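Local coordinates for type II restriction enzyme MspI (Moraxella sp., PDB 1SA3), which recognises the double-stranded DNA sequence 5'-CCGG-3' and cleaves it after the first cytosine, leaving terminal 5'-phosphates, at residues Ile151-Asn156 against Lys161-Val166. Numbering follows the deposited sequence.
Sequences IRKHQN and KLFTPV. With nucleotides of chain B.
Lys153 lays its aliphatic chain over one face of the Phe163 ring, and this CH-pi contact makes up the greater part of the meeting between 151-156 and 161-166. Lys153 CD stands 4.0 Å from the centroid of the Phe163 ring, 28° off the ring normal, and Lys153 CG comes within 3.6 Å of Phe163 CE1. With CG anti to the backbone N (chi1 177°), the lysine stays extended as far as CE, running past the ring in the direction opposite to that of the phenylalanine side chain. The bend comes at the last torsion, chi4 56°. It leaves Lys153 NZ 4.0 Å from Leu162 CB and paired in a salt bridge with Asp157 of the same helix, so the ammonium is tied to its own helix while the methylenes do the packing.

One residue on, His154 meets the same ring at its rim: its backbone N lies near the ring plane, 3.8 Å from Phe163 CE1, and its CB is 4.2 Å from Phe163 CZ. The imidazole itself turns elsewhere, edge-to-face with Trp247 and packed on a DNA phosphate.

Within the turn, Lys161, its chain extended beyond CG, reaches out, and its NZ gives a long hydrogen bond of 3.3 Å to OP1 of nucleotide DC4 of chain B. The connection between helices 146-157 and 165-175 thus borders the DNA backbone. Thr164 N-caps helix 165-175 through OG1 to Gln167 N, and Phe163 lies between the two helices, touching Leu150 on one and Lys168 and Leu171 on the other, while Ile151, His154 and Gln155 rest on Met258 of strand 258-261.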
loop_
_atom_site.group_PDB
_atom_site.type_symbol
_atom_site.label_atom_id
_atom_site.label_comp_id
_atom_site.label_asym_id
_atom_site.label_seq_id
_atom_site.Cartn_x
_atom_site.Cartn_y
_atom_site.Cartn_z
ATOM N N ILE E 151 -13.914 -19.052 2.583
ATOM C CA ILE E 151 -12.951 -18.228 1.870
ATOM C C ILE E 151 -12.602 -18.943 0.562
ATOM O O ILE E 151 -12.535 -18.317 -0.499
ATOM C CB ILE E 151 -11.665 -17.998 2.693
ATOM C CG1 ILE E 151 -12.003 -17.198 3.954
ATOM C CG2 ILE E 151 -10.629 -17.248 1.838
ATOM C CD1 ILE E 151 -10.844 -17.053 4.942
ATOM N N ARG E 152 -12.389 -20.257 0.634
ATOM C CA ARG E 152 -12.052 -21.029 -0.559
ATOM C C ARG E 152 -13.185 -20.975 -1.579
ATOM O O ARG E 152 -12.935 -20.968 -2.781
ATOM C CB ARG E 152 -11.766 -22.496 -0.211
ATOM C CG ARG E 152 -11.101 -23.280 -1.344
ATOM C CD ARG E 152 -11.255 -24.793 -1.187
ATOM N NE ARG E 152 -10.776 -25.291 0.098
ATOM C CZ ARG E 152 -9.504 -25.291 0.494
ATOM N NH1 ARG E 152 -8.550 -24.816 -0.292
ATOM N NH2 ARG E 152 -9.185 -25.779 1.685
ATOM N N LYS E 153 -14.428 -20.958 -1.102
ATOM C CA LYS E 153 -15.576 -20.897 -1.998
ATOM C C LYS E 153 -15.515 -19.596 -2.785
ATOM O O LYS E 153 -15.789 -19.571 -3.985
ATOM C CB LYS E 153 -16.892 -20.946 -1.220
ATOM C CG LYS E 153 -18.123 -20.814 -2.117
ATOM C CD LYS E 153 -19.425 -20.890 -1.327
ATOM C CE LYS E 153 -20.645 -20.720 -2.232
ATOM N NZ LYS E 153 -20.663 -21.715 -3.353
ATOM N N HIS E 154 -15.159 -18.517 -2.094
ATOM C CA HIS E 154 -15.051 -17.205 -2.724
ATOM C C HIS E 154 -13.962 -17.271 -3.796
ATOM O O HIS E 154 -14.134 -16.768 -4.908
ATOM C CB HIS E 154 -14.691 -16.152 -1.679
ATOM C CG HIS E 154 -15.007 -14.749 -2.098
ATOM N ND1 HIS E 154 -14.391 -14.135 -3.166
ATOM C CD2 HIS E 154 -15.891 -13.850 -1.603
ATOM C CE1 HIS E 154 -14.883 -12.917 -3.312
ATOM N NE2 HIS E 154 -15.794 -12.720 -2.376
ATOM N N GLN E 155 -12.838 -17.897 -3.459
ATOM C CA GLN E 155 -11.746 -18.023 -4.413
ATOM C C GLN E 155 -12.203 -18.805 -5.636
ATOM O O GLN E 155 -11.998 -18.374 -6.771
ATOM C CB GLN E 155 -10.548 -18.720 -3.763
ATOM C CG GLN E 155 -9.435 -19.123 -4.733
ATOM C CD GLN E 155 -8.146 -19.520 -4.013
ATOM O OE1 GLN E 155 -7.499 -18.690 -3.368
ATOM N NE2 GLN E 155 -7.775 -20.793 -4.118
ATOM N N ASN E 156 -12.842 -19.948 -5.417
ATOM C CA ASN E 156 -13.295 -20.756 -6.541
ATOM C C ASN E 156 -14.362 -20.119 -7.414
ATOM O O ASN E 156 -14.349 -20.299 -8.628
ATOM C CB ASN E 156 -13.788 -22.121 -6.054
ATOM C CG ASN E 156 -12.649 -23.036 -5.670
ATOM O OD1 ASN E 156 -11.606 -23.056 -6.329
ATOM N ND2 ASN E 156 -12.841 -23.808 -4.609
ATOM N N LYS E 161 -21.043 -14.081 -5.375
ATOM C CA LYS E 161 -22.350 -14.199 -6.022
ATOM C C LYS E 161 -23.112 -15.503 -5.767
ATOM O O LYS E 161 -24.338 -15.526 -5.849
ATOM C CB LYS E 161 -22.225 -13.968 -7.538
ATOM C CG LYS E 161 -21.632 -15.127 -8.330
ATOM C CD LYS E 161 -21.598 -14.816 -9.830
ATOM C CE LYS E 161 -21.111 -16.011 -10.646
ATOM N NZ LYS E 161 -21.126 -15.746 -12.111
ATOM N N LEU E 162 -22.406 -16.584 -5.453
ATOM C CA LEU E 162 -23.089 -17.845 -5.208
ATOM C C LEU E 162 -23.387 -18.119 -3.736
ATOM O O LEU E 162 -24.058 -19.096 -3.412
ATOM C CB LEU E 162 -22.298 -19.001 -5.830
ATOM C CG LEU E 162 -22.125 -18.856 -7.345
ATOM C CD1 LEU E 162 -21.476 -20.094 -7.908
ATOM C CD2 LEU E 162 -23.486 -18.626 -8.004
ATOM N N PHE E 163 -22.895 -17.255 -2.852
ATOM C CA PHE E 163 -23.150 -17.389 -1.417
ATOM C C PHE E 163 -24.611 -17.053 -1.150
ATOM O O PHE E 163 -25.199 -16.213 -1.830
ATOM C CB PHE E 163 -22.329 -16.383 -0.598
ATOM C CG PHE E 163 -20.906 -16.786 -0.351
ATOM C CD1 PHE E 163 -20.053 -17.097 -1.405
ATOM C CD2 PHE E 163 -20.397 -16.790 0.948
ATOM C CE1 PHE E 163 -18.710 -17.401 -1.170
ATOM C CE2 PHE E 163 -19.055 -17.094 1.193
ATOM C CZ PHE E 163 -18.212 -17.398 0.133
ATOM N N THR E 164 -25.192 -17.701 -0.149
ATOM C CA THR E 164 -26.563 -17.404 0.226
ATOM C C THR E 164 -26.409 -16.271 1.232
ATOM O O THR E 164 -25.351 -16.125 1.853
ATOM C CB THR E 164 -27.237 -18.591 0.932
ATOM O OG1 THR E 164 -26.472 -18.946 2.092
ATOM C CG2 THR E 164 -27.333 -19.785 0.003
ATOM N N PRO E 165 -27.446 -15.440 1.398
ATOM C CA PRO E 165 -27.334 -14.343 2.358
ATOM C C PRO E 165 -26.798 -14.842 3.694
ATOM O O PRO E 165 -26.012 -14.163 4.357
ATOM C CB PRO E 165 -28.764 -13.829 2.443
ATOM C CG PRO E 165 -29.231 -13.990 1.030
ATOM C CD PRO E 165 -28.732 -15.382 0.681
ATOM N N VAL E 166 -27.221 -16.042 4.074
ATOM C CA VAL E 166 -26.784 -16.656 5.318
ATOM C C VAL E 166 -25.274 -16.882 5.317
ATOM O O VAL E 166 -24.581 -16.475 6.251
ATOM C CB VAL E 166 -27.495 -18.013 5.548
ATOM C CG1 VAL E 166 -26.859 -18.751 6.715
ATOM C CG2 VAL E 166 -28.972 -17.781 5.821
ATOM P P DC B 4 -19.325 -11.939 -11.790
ATOM O OP1 DC B 4 -20.449 -12.588 -12.513
ATOM O OP2 DC B 4 -18.435 -12.759 -10.939
ATOM O "O5'" DC B 4 -18.439 -11.148 -12.851
ATOM C "C5'" DC B 4 -19.060 -10.237 -13.759
ATOM C "C4'" DC B 4 -18.043 -9.642 -14.705
ATOM O "O4'" DC B 4 -17.196 -8.708 -13.995
ATOM C "C3'" DC B 4 -17.104 -10.633 -15.398
ATOM O "O3'" DC B 4 -16.906 -10.236 -16.764
ATOM C "C2'" DC B 4 -15.809 -10.463 -14.628
ATOM C "C1'" DC B 4 -15.847 -8.980 -14.335
ATOM N N1 DC B 4 -14.984 -8.536 -13.228
ATOM C C2 DC B 4 -14.115 -7.463 -13.451
ATOM O O2 DC B 4 -14.141 -6.892 -14.554
ATOM N N3 DC B 4 -13.270 -7.076 -12.463
ATOM C C4 DC B 4 -13.281 -7.713 -11.290
ATOM N N4 DC B 4 -12.417 -7.314 -10.348
ATOM C C5 DC B 4 -14.175 -8.795 -11.029
ATOM C C6 DC B 4 -15.005 -9.167 -12.018
#